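Local coordinates for SusD-like protein BACOVA_02651 (Bacteroides ovatus, PDB 5E75) that binds polysaccharide at the bacterial cell surface and probably captures xyloglucan before its transport into the periplasm for degradation, at residues Q37-I40 / V41-S45; L115-A118 / C119-Y123; R150-D153 / V154-F157; R430-P433 / D434-L437. All coordinates share one frame; numbering follows the deposited sequence.

Contact 1: Q37-I40 / V41-S45; sequences QRSI and VPIGS
Three carbonyls in succession, of Arg-38, Ser-39 and Ile-40, receive the backbone N-H groups of the turn that follows, as the chain passes from a loop into helix 40-46. Arg-38 O accepts from Val-41 N at 3.2 Å, a span of three residues, with the donor tilted well off the carbonyl plane. The next two bonds span four. Ile-43 N meets Ser-39 O almost head-on at 3.0 Å (C=O...N 166°), whereas Gly-44 N reaches Ile-40 O from above the carbonyl plane, again at 3.0 Å. Pro-42 has no N-H to give, and its CD instead sits 3.3 Å from Arg-38 O, with Ser-39 O close to the same carbon. On one flank CD1 of Ile-43 meets CB of Ser-39 at 4.0 Å. On another, the CG2 methyls of Ile-40 and Val-41 touch at 4.0 Å, their side chains crossing at about a right angle. Val-41 has CG1 anti to its N (chi1 175°), which leaves CG2 beside that N and near Ile-40.

The polar side chains look outward for partners: Arg-38 NH1 bonds to Tyr-57 OH, Ser-45 OG to Asp-50 OD2, and Ser-39 OG makes a weak bond to Tyr-35 O. Pro-42 and Ile-43 pack on Phe-60 of helix 58-62. In this buried turn the N-H groups of Val-41, Ile-43, Gly-44 and Ser-45 are paired with its own carbonyls; Pro-42 leaves Arg-38 O and Ser-39 O to other donors, and the polar side-chain ends tie the turn to neighbouring segments.

Contact 2: L115-A118 / C119-Y123; sequences LMRA and CAYFY. With EDO (1,2-ethanediol), chain C.
Arg-117 lays its aliphatic stem along the ring of Tyr-121 one helical turn ahead, CG 3.9 Å from CE2, the two side chains running side by side with guanidinium and ring planes 50° apart. Both belong to helix 103-125, part of the TPR-like helical region of SusD proteins and buried here. CG of Arg-117 is anti to its N (chi1 -173°), and a bend at chi3 turns the guanidinium toward Asp-161, its salt-bridge partner; Tyr-121 OH bonds to Ile-132 O. Regular i to i+4 bonds run beneath, including Phe-122 N to Ala-118 O at 2.9 Å. Another face of the helix carries Leu-115 CD1 against Cys-119 SG at 4.3 Å, with both residues packed on Leu-246.

Tyr-123 offers a ring face to a bound 1,2-ethanediol, probably from the crystallisation liquor, whose O2 stands 3.4 Å above the plane, over its centre. Replacing Tyr-123 with an alanine would probably take away the flat surface under the diol and leave it held mainly by its polar bonds. CD2 of Phe-122 comes within 3.6 Å of diol C1, and Arg-126 NH2 also binds the diol. Its O2 donates a hydrogen bond of 3.0 Å to Cys-119 O.

Contact 3: R150-D153 / V154-F157; sequences REED and VFQF
Helix 151-168 starts with four successive i to i+4 bonds, from Val-154 N to Arg-150 O at 3.0 Å through Phe-157 N to Asp-153 O at 2.9 Å. Val-154 tucks CG2 against Arg-150 O at 3.4 Å, because that methyl lies beside its own backbone N while CG1 is anti to it (chi1 180°). The Phe-155 ring brings CD2 to 3.6 Å from Glu-151 O and meets Trp-197 edge-to-face.

A side-chain grip folds back over the first turn. Arg-150 holds Asp-153 side-on with two nitrogens: NE to OD2 at 3.0 Å, and NH2 to OD1 at 3.1 Å in a nearly straight bond (176°). The carboxylate sits at the guanidinium edge, yet NE approaches OD2 from above the carboxylate plane. OD2 also takes the backbone N of Arg-150, on its anti lone pair. A leucine in place of Asp-153 would probably leave the arginine charge without its mate, its guanidinium free to swing, and that backbone N-H without this acceptor. The side chain of Glu-152 lies about 4 Å from a magnesium ion, too far for direct coordination.

Arg-150 is the N-cap, and the bond from its N-H to the Asp-153 carboxylate, three residues on, is one half of a capping box, reinforced here by the salt bridge at the helix N-terminus.

Contact 4: R430-P433 / D434-L437; sequences RYLP and DKML
Leu-432, which meets Lys-435 across this turn, also covers one face of the Tyr-431 ring, its CG standing 3.6 Å above the plane over the ring centre. The same ring side chain touches Leu-404 and Arg-203. With CG anti to its carbonyl carbon (chi1 -64°), Leu-432 sends CD1 to within 3.9 Å of Lys-435 CD, and the two chains cross obliquely. Lys-435 is extended as far as a bend at chi4, and its NZ forms a salt bridge with Asp-405 of helix 404-415.

Leu-432 is the N-cap of helix 433-441 and Pro-433 its first residue; helix 421-431 ends just before them. The first bonds of the new helix are Met-436 N to Leu-432 O, 3.0 Å, and Leu-437 N to Pro-433 O, 2.9 Å. Leu-437 CG lies 3.3 Å from that same Pro-433 O, and Met-436 CG 3.5 Å from Leu-432 O. The side chain of Met-436 also touches Trp-428 and Phe-429 of the preceding helix, and Leu-437 packs on Phe-429 as well.

Pro-433 lacks an N-H at a first-turn position where none is needed, and Leu-432 has no side-chain acceptor for a cap; the start of this helix therefore probably depends on backbone bonds and apolar packing, with the lysine charge matched by Asp-405.

Contacts 1, 2, 3 and 4 follow one another along the chain, the first three in its N-terminal part and the fourth in its C-terminal part. Contacts 2 and 3 lie on neighbouring helices, 103-125 and 151-168, with centres about 12 Å apart, and touch where Phe-157 CE1 packs on Arg-117 NE at 3.6 Å. Contact 1, on helix 40-46, has its centre about 16 Å from that of contact 2 without touching it. Contact 4 joins helices 421-431 and 433-441; its centre is about 20 Å from that of contact 3, yet Arg-430 NH2 reaches Glu-151 OE2 at 3.0 Å in a salt bridge, bonding the start of helix 151-168 to the end of helix 421-431, far apart in sequence.

Contact 1: Q37-I40 / V41-S45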
loop_
_atom_site.group_PDB
_atom_site.type_symbol
_atom_site.label_atom_id
_atom_site.label_comp_id
_atom_site.label_asym_id
_atom_site.label_seq_id
_atom_site.Cartn_x
_atom_site.Cartn_y
_atom_site.Cartn_z
ATOM N N GLN A 37 -3.093 11.743 3.818
ATOM C CA GLN A 37 -4.302 12.457 4.197
ATOM C C GLN A 37 -5.422 12.309 3.179
ATOM O O GLN A 37 -6.578 12.593 3.490
ATOM C CB GLN A 37 -4.019 13.936 4.461
ATOM C CG GLN A 37 -3.729 14.775 3.245
ATOM C CD GLN A 37 -3.872 16.258 3.526
ATOM O OE1 GLN A 37 -2.885 16.973 3.683
ATOM N NE2 GLN A 37 -5.109 16.722 3.600
ATOM N N ARG A 38 -5.100 11.884 1.966
ATOM C CA ARG A 38 -6.128 11.766 0.941
ATOM C C ARG A 38 -5.772 10.785 -0.167
ATOM O O ARG A 38 -6.450 9.766 -0.320
ATOM C CB ARG A 38 -6.416 13.150 0.343
ATOM C CG ARG A 38 -7.659 13.224 -0.540
ATOM C CD ARG A 38 -8.286 14.618 -0.472
ATOM N NE ARG A 38 -8.878 14.890 0.839
ATOM C CZ ARG A 38 -10.127 14.584 1.190
ATOM N NH1 ARG A 38 -10.947 13.986 0.332
ATOM N NH2 ARG A 38 -10.560 14.880 2.411
ATOM N N SER A 39 -4.726 11.100 -0.925
ATOM C CA SER A 39 -4.456 10.426 -2.188
ATOM C C SER A 39 -4.066 8.948 -2.066
ATOM O O SER A 39 -4.207 8.207 -3.025
ATOM C CB SER A 39 -3.388 11.180 -2.975
ATOM O OG SER A 39 -2.152 11.201 -2.281
ATOM N N ILE A 40 -3.565 8.543 -0.907
ATOM C CA ILE A 40 -3.212 7.150 -0.681
ATOM C C ILE A 40 -4.383 6.227 -1.040
ATOM O O ILE A 40 -4.169 5.137 -1.596
ATOM C CB ILE A 40 -2.736 6.946 0.771
ATOM C CG1 ILE A 40 -2.200 5.531 0.965
ATOM C CG2 ILE A 40 -3.853 7.262 1.779
ATOM C CD1 ILE A 40 -1.427 5.339 2.295
ATOM N N VAL A 41 -5.611 6.659 -0.765
ATOM C CA VAL A 41 -6.788 5.804 -0.968
ATOM C C VAL A 41 -7.101 5.572 -2.462
ATOM O O VAL A 41 -7.130 4.432 -2.904
ATOM C CB VAL A 41 -7.996 6.363 -0.186
ATOM C CG1 VAL A 41 -9.279 5.580 -0.471
ATOM C CG2 VAL A 41 -7.701 6.371 1.311
ATOM N N PRO A 42 -7.314 6.648 -3.244
ATOM C CA PRO A 42 -7.618 6.400 -4.661
ATOM C C PRO A 42 -6.428 5.868 -5.451
ATOM O O PRO A 42 -6.634 5.091 -6.371
ATOM C CB PRO A 42 -8.041 7.781 -5.180
ATOM C CG PRO A 42 -7.434 8.754 -4.200
ATOM C CD PRO A 42 -7.535 8.062 -2.882
ATOM N N ILE A 43 -5.204 6.248 -5.117
ATOM C CA ILE A 43 -4.066 5.784 -5.900
ATOM C C ILE A 43 -3.691 4.345 -5.545
ATOM O O ILE A 43 -3.546 3.499 -6.430
ATOM C CB ILE A 43 -2.851 6.716 -5.742
ATOM C CG1 ILE A 43 -3.182 8.106 -6.310
ATOM C CG2 ILE A 43 -1.654 6.130 -6.460
ATOM C CD1 ILE A 43 -2.063 9.137 -6.108
ATOM N N GLY A 44 -3.546 4.037 -4.265
ATOM C CA GLY A 44 -3.056 2.723 -3.880
ATOM C C GLY A 44 -4.093 1.609 -3.967
ATOM O O GLY A 44 -3.774 0.472 -4.347
ATOM N N SER A 45 -5.336 1.929 -3.589
ATOM C CA SER A 45 -6.429 0.950 -3.543
ATOM C C SER A 45 -7.486 1.147 -4.634
ATOM O O SER A 45 -7.878 0.189 -5.302
ATOM C CB SER A 45 -7.098 0.922 -2.163
ATOM O OG SER A 45 -6.372 0.104 -1.266
#

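Contact 2: L115-A118 / C119-Y123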
loop_
_atom_site.group_PDB
_atom_site.type_symbol
_atom_site.label_atom_id
_atom_site.label_comp_id
_atom_site.label_asym_id
_atom_site.label_seq_id
_atom_site.Cartn_x
_atom_site.Cartn_y
_atom_site.Cartn_z
ATOM N N LEU A 115 16.118 4.890 3.779
ATOM C CA LEU A 115 15.036 3.911 3.629
ATOM C C LEU A 115 13.745 4.595 3.219
ATOM O O LEU A 115 13.041 4.125 2.318
ATOM C CB LEU A 115 14.836 3.136 4.937
ATOM C CG LEU A 115 13.643 2.167 5.018
ATOM C CD1 LEU A 115 13.729 1.121 3.929
ATOM C CD2 LEU A 115 13.517 1.477 6.386
ATOM N N MET A 116 13.409 5.695 3.879
ATOM C CA MET A 116 12.170 6.389 3.555
ATOM C C MET A 116 12.244 7.021 2.179
ATOM O O MET A 116 11.269 6.972 1.422
ATOM C CB MET A 116 11.808 7.430 4.610
ATOM C CG MET A 116 11.482 6.837 5.953
ATOM S SD MET A 116 10.070 5.744 5.877
ATOM C CE MET A 116 9.843 5.360 7.607
ATOM N N ARG A 117 13.387 7.590 1.824
ATOM C CA ARG A 117 13.568 8.161 0.499
ATOM C C ARG A 117 13.392 7.086 -0.578
ATOM O O ARG A 117 12.748 7.322 -1.610
ATOM C CB ARG A 117 14.954 8.809 0.410
ATOM C CG ARG A 117 15.207 9.582 -0.879
ATOM C CD ARG A 117 16.467 10.412 -0.817
ATOM N NE ARG A 117 17.672 9.620 -0.789
ATOM C CZ ARG A 117 18.886 10.135 -0.604
ATOM N NH1 ARG A 117 19.055 11.446 -0.430
ATOM N NH2 ARG A 117 19.931 9.337 -0.612
ATOM N N ALA A 118 13.929 5.902 -0.324
ATOM C CA ALA A 118 13.776 4.781 -1.237
ATOM C C ALA A 118 12.319 4.392 -1.383
ATOM O O ALA A 118 11.838 4.172 -2.491
ATOM C CB ALA A 118 14.600 3.580 -0.769
ATOM N N CYS A 119 11.603 4.293 -0.272
ATOM C CA CYS A 119 10.197 3.966 -0.356
ATOM C C CYS A 119 9.398 4.989 -1.144
ATOM O O CYS A 119 8.536 4.620 -1.944
ATOM C CB CYS A 119 9.591 3.800 1.036
ATOM S SG CYS A 119 10.156 2.321 1.947
ATOM N N ALA A 120 9.638 6.265 -0.908
ATOM C CA ALA A 120 8.950 7.312 -1.635
ATOM C C ALA A 120 9.207 7.205 -3.136
ATOM O O ALA A 120 8.270 7.260 -3.924
ATOM C CB ALA A 120 9.354 8.680 -1.097
ATOM N N TYR A 121 10.466 7.046 -3.527
ATOM C CA TYR A 121 10.787 6.924 -4.943
ATOM C C TYR A 121 10.208 5.645 -5.539
ATOM O O TYR A 121 9.793 5.645 -6.687
ATOM C CB TYR A 121 12.296 7.052 -5.217
ATOM C CG TYR A 121 12.762 8.477 -5.330
ATOM C CD1 TYR A 121 12.259 9.310 -6.309
ATOM C CD2 TYR A 121 13.687 9.015 -4.442
ATOM C CE1 TYR A 121 12.657 10.624 -6.422
ATOM C CE2 TYR A 121 14.098 10.332 -4.554
ATOM C CZ TYR A 121 13.586 11.137 -5.541
ATOM O OH TYR A 121 13.992 12.462 -5.640
ATOM N N PHE A 122 10.153 4.559 -4.773
ATOM C CA PHE A 122 9.595 3.312 -5.301
ATOM C C PHE A 122 8.094 3.437 -5.532
ATOM O O PHE A 122 7.568 2.908 -6.529
ATOM C CB PHE A 122 9.947 2.142 -4.375
ATOM C CG PHE A 122 9.638 0.752 -4.931
ATOM C CD1 PHE A 122 9.859 0.401 -6.258
ATOM C CD2 PHE A 122 9.181 -0.223 -4.079
ATOM C CE1 PHE A 122 9.588 -0.888 -6.695
ATOM C CE2 PHE A 122 8.914 -1.512 -4.522
ATOM C CZ PHE A 122 9.120 -1.831 -5.815
ATOM N N TYR A 123 7.372 4.148 -4.665
ATOM C CA TYR A 123 5.978 4.456 -4.960
ATOM C C TYR A 123 5.869 5.318 -6.225
ATOM O O TYR A 123 5.081 5.025 -7.138
ATOM C CB TYR A 123 5.317 5.185 -3.798
ATOM C CG TYR A 123 4.979 4.339 -2.578
ATOM C CD1 TYR A 123 4.243 3.168 -2.680
ATOM C CD2 TYR A 123 5.369 4.756 -1.307
ATOM C CE1 TYR A 123 3.926 2.439 -1.567
ATOM C CE2 TYR A 123 5.048 4.031 -0.176
ATOM C CZ TYR A 123 4.315 2.869 -0.311
ATOM O OH TYR A 123 3.977 2.108 0.801
HETATM C C1 EDO C . 7.408 -0.493 -0.974
HETATM O O1 EDO C . 6.285 -1.068 -1.635
HETATM C C2 EDO C . 7.156 0.976 -0.657
HETATM O O2 EDO C . 7.495 1.810 -1.767
#

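Contact 3: R150-D153 / V154-F157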
loop_
_atom_site.group_PDB
_atom_site.type_symbol
_atom_site.label_atom_id
_atom_site.label_comp_id
_atom_site.label_asym_id
_atom_site.label_seq_id
_atom_site.Cartn_x
_atom_site.Cartn_y
_atom_site.Cartn_z
ATOM N N ARG A 150 15.499 8.908 -15.765
ATOM C CA ARG A 150 14.906 7.724 -16.389
ATOM C C ARG A 150 14.480 6.691 -15.359
ATOM O O ARG A 150 15.010 6.650 -14.261
ATOM C CB ARG A 150 15.901 7.075 -17.349
ATOM C CG ARG A 150 16.434 8.015 -18.429
ATOM C CD ARG A 150 17.621 7.384 -19.148
ATOM N NE ARG A 150 18.703 7.154 -18.199
ATOM C CZ ARG A 150 19.923 6.736 -18.511
ATOM N NH1 ARG A 150 20.252 6.503 -19.777
ATOM N NH2 ARG A 150 20.821 6.573 -17.548
ATOM N N GLU A 151 13.505 5.866 -15.716
ATOM C CA GLU A 151 13.075 4.782 -14.854
ATOM C C GLU A 151 14.262 3.942 -14.350
ATOM O O GLU A 151 14.301 3.589 -13.170
ATOM C CB GLU A 151 12.024 3.925 -15.581
ATOM C CG GLU A 151 10.705 4.679 -15.801
ATOM C CD GLU A 151 9.656 3.918 -16.603
ATOM O OE1 GLU A 151 9.851 2.726 -16.911
ATOM O OE2 GLU A 151 8.620 4.527 -16.939
ATOM N N GLU A 152 15.236 3.617 -15.206
ATOM C CA GLU A 152 16.369 2.823 -14.746
ATOM C C GLU A 152 17.202 3.558 -13.696
ATOM O O GLU A 152 17.703 2.922 -12.774
ATOM C CB GLU A 152 17.266 2.338 -15.908
ATOM C CG GLU A 152 16.670 1.190 -16.737
ATOM C CD GLU A 152 16.369 -0.048 -15.893
ATOM O OE1 GLU A 152 17.288 -0.492 -15.166
ATOM O OE2 GLU A 152 15.216 -0.562 -15.950
ATOM N N ASP A 153 17.358 4.875 -13.847
ATOM C CA ASP A 153 18.068 5.677 -12.856
ATOM C C ASP A 153 17.352 5.612 -11.513
ATOM O O ASP A 153 17.997 5.521 -10.463
ATOM C CB ASP A 153 18.133 7.165 -13.251
ATOM C CG ASP A 153 18.945 7.439 -14.501
ATOM O OD1 ASP A 153 20.127 7.059 -14.576
ATOM O OD2 ASP A 153 18.398 8.132 -15.387
ATOM N N VAL A 154 16.022 5.709 -11.547
ATOM C CA VAL A 154 15.210 5.726 -10.336
ATOM C C VAL A 154 15.390 4.392 -9.617
ATOM O O VAL A 154 15.648 4.361 -8.413
ATOM C CB VAL A 154 13.735 6.047 -10.630
ATOM C CG1 VAL A 154 12.916 6.048 -9.341
ATOM C CG2 VAL A 154 13.608 7.415 -11.291
ATOM N N PHE A 155 15.346 3.284 -10.365
ATOM C CA PHE A 155 15.619 1.988 -9.759
ATOM C C PHE A 155 16.985 1.942 -9.077
ATOM O O PHE A 155 17.102 1.460 -7.954
ATOM C CB PHE A 155 15.573 0.864 -10.799
ATOM C CG PHE A 155 14.228 0.192 -10.962
ATOM C CD1 PHE A 155 13.677 -0.565 -9.931
ATOM C CD2 PHE A 155 13.558 0.246 -12.164
ATOM C CE1 PHE A 155 12.463 -1.216 -10.095
ATOM C CE2 PHE A 155 12.346 -0.403 -12.331
ATOM C CZ PHE A 155 11.806 -1.128 -11.296
ATOM N N GLN A 156 18.028 2.405 -9.758
ATOM C CA GLN A 156 19.360 2.340 -9.173
ATOM C C GLN A 156 19.467 3.213 -7.920
ATOM O O GLN A 156 20.109 2.826 -6.948
ATOM C CB GLN A 156 20.410 2.734 -10.214
ATOM C CG GLN A 156 21.837 2.577 -9.723
ATOM C CD GLN A 156 22.210 1.133 -9.534
ATOM O OE1 GLN A 156 22.079 0.323 -10.456
ATOM N NE2 GLN A 156 22.644 0.776 -8.338
ATOM N N PHE A 157 18.813 4.373 -7.927
ATOM C CA PHE A 157 18.839 5.293 -6.792
ATOM C C PHE A 157 18.184 4.622 -5.579
ATOM O O PHE A 157 18.693 4.675 -4.459
ATOM C CB PHE A 157 18.116 6.578 -7.217
ATOM C CG PHE A 157 18.218 7.708 -6.239
ATOM C CD1 PHE A 157 17.357 7.796 -5.159
ATOM C CD2 PHE A 157 19.156 8.706 -6.424
ATOM C CE1 PHE A 157 17.443 8.847 -4.262
ATOM C CE2 PHE A 157 19.252 9.758 -5.541
ATOM C CZ PHE A 157 18.393 9.837 -4.453
#

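Contact 4: R430-P433 / D434-L437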
loop_
_atom_site.group_PDB
_atom_site.type_symbol
_atom_site.label_atom_id
_atom_site.label_comp_id
_atom_site.label_asym_id
_atom_site.label_seq_id
_atom_site.Cartn_x
_atom_site.Cartn_y
_atom_site.Cartn_z
ATOM N N ARG A 430 4.353 -3.586 -16.326
ATOM C CA ARG A 430 5.647 -3.324 -16.934
ATOM C C ARG A 430 6.354 -4.601 -17.385
ATOM O O ARG A 430 7.254 -4.546 -18.234
ATOM C CB ARG A 430 6.530 -2.513 -15.970
ATOM C CG ARG A 430 6.444 -1.023 -16.186
ATOM C CD ARG A 430 7.364 -0.603 -17.335
ATOM N NE ARG A 430 7.392 0.834 -17.531
ATOM C CZ ARG A 430 6.585 1.512 -18.334
ATOM N NH1 ARG A 430 5.658 0.886 -19.050
ATOM N NH2 ARG A 430 6.723 2.827 -18.437
ATOM N N TYR A 431 5.944 -5.728 -16.815
ATOM C CA TYR A 431 6.474 -7.056 -17.145
ATOM C C TYR A 431 5.702 -7.752 -18.280
ATOM O O TYR A 431 6.299 -8.181 -19.279
ATOM C CB TYR A 431 6.444 -7.873 -15.854
ATOM C CG TYR A 431 6.617 -9.378 -15.923
ATOM C CD1 TYR A 431 7.478 -9.993 -16.827
ATOM C CD2 TYR A 431 5.957 -10.179 -15.012
ATOM C CE1 TYR A 431 7.617 -11.388 -16.842
ATOM C CE2 TYR A 431 6.090 -11.554 -15.018
ATOM C CZ TYR A 431 6.925 -12.145 -15.920
ATOM O OH TYR A 431 7.028 -13.517 -15.877
ATOM N N LEU A 432 4.381 -7.852 -18.126
ATOM C CA LEU A 432 3.495 -8.521 -19.087
ATOM C C LEU A 432 2.357 -7.567 -19.438
ATOM O O LEU A 432 1.234 -7.720 -18.974
ATOM C CB LEU A 432 2.971 -9.827 -18.490
ATOM C CG LEU A 432 4.011 -10.906 -18.193
ATOM C CD1 LEU A 432 3.380 -12.076 -17.441
ATOM C CD2 LEU A 432 4.690 -11.411 -19.468
ATOM N N PRO A 433 2.644 -6.554 -20.262
ATOM C CA PRO A 433 1.627 -5.526 -20.509
ATOM C C PRO A 433 0.349 -6.029 -21.163
ATOM O O PRO A 433 -0.732 -5.610 -20.778
ATOM C CB PRO A 433 2.349 -4.508 -21.407
ATOM C CG PRO A 433 3.584 -5.220 -21.903
ATOM C CD PRO A 433 3.950 -6.168 -20.822
ATOM N N ASP A 434 0.454 -6.927 -22.128
ATOM C CA ASP A 434 -0.740 -7.396 -22.800
ATOM C C ASP A 434 -1.610 -8.193 -21.836
ATOM O O ASP A 434 -2.826 -8.005 -21.802
ATOM C CB ASP A 434 -0.383 -8.215 -24.047
ATOM C CG ASP A 434 0.257 -7.366 -25.126
ATOM O OD1 ASP A 434 -0.182 -6.208 -25.311
ATOM O OD2 ASP A 434 1.206 -7.847 -25.774
ATOM N N LYS A 435 -1.008 -9.076 -21.049
ATOM C CA LYS A 435 -1.769 -9.810 -20.045
ATOM C C LYS A 435 -2.480 -8.841 -19.100
ATOM O O LYS A 435 -3.660 -9.004 -18.782
ATOM C CB LYS A 435 -0.849 -10.716 -19.225
ATOM C CG LYS A 435 -1.533 -11.422 -18.050
ATOM C CD LYS A 435 -0.527 -12.119 -17.141
ATOM C CE LYS A 435 -1.211 -12.864 -16.001
ATOM N NZ LYS A 435 -2.048 -13.981 -16.525
ATOM N N MET A 436 -1.754 -7.863 -18.582
ATOM C CA MET A 436 -2.360 -6.995 -17.584
ATOM C C MET A 436 -3.393 -6.019 -18.139
ATOM O O MET A 436 -4.350 -5.702 -17.458
ATOM C CB MET A 436 -1.286 -6.250 -16.788
ATOM C CG MET A 436 -0.393 -7.173 -15.971
ATOM S SD MET A 436 -1.256 -8.412 -14.981
ATOM C CE MET A 436 -2.238 -7.393 -13.897
ATOM N N LEU A 437 -3.232 -5.543 -19.371
ATOM C CA LEU A 437 -4.277 -4.723 -19.963
ATOM C C LEU A 437 -5.560 -5.548 -20.108
ATOM O O LEU A 437 -6.658 -5.057 -19.849
ATOM C CB LEU A 437 -3.833 -4.165 -21.313
ATOM C CG LEU A 437 -2.751 -3.078 -21.231
ATOM C CD1 LEU A 437 -2.264 -2.742 -22.640
ATOM C CD2 LEU A 437 -3.232 -1.836 -20.505
#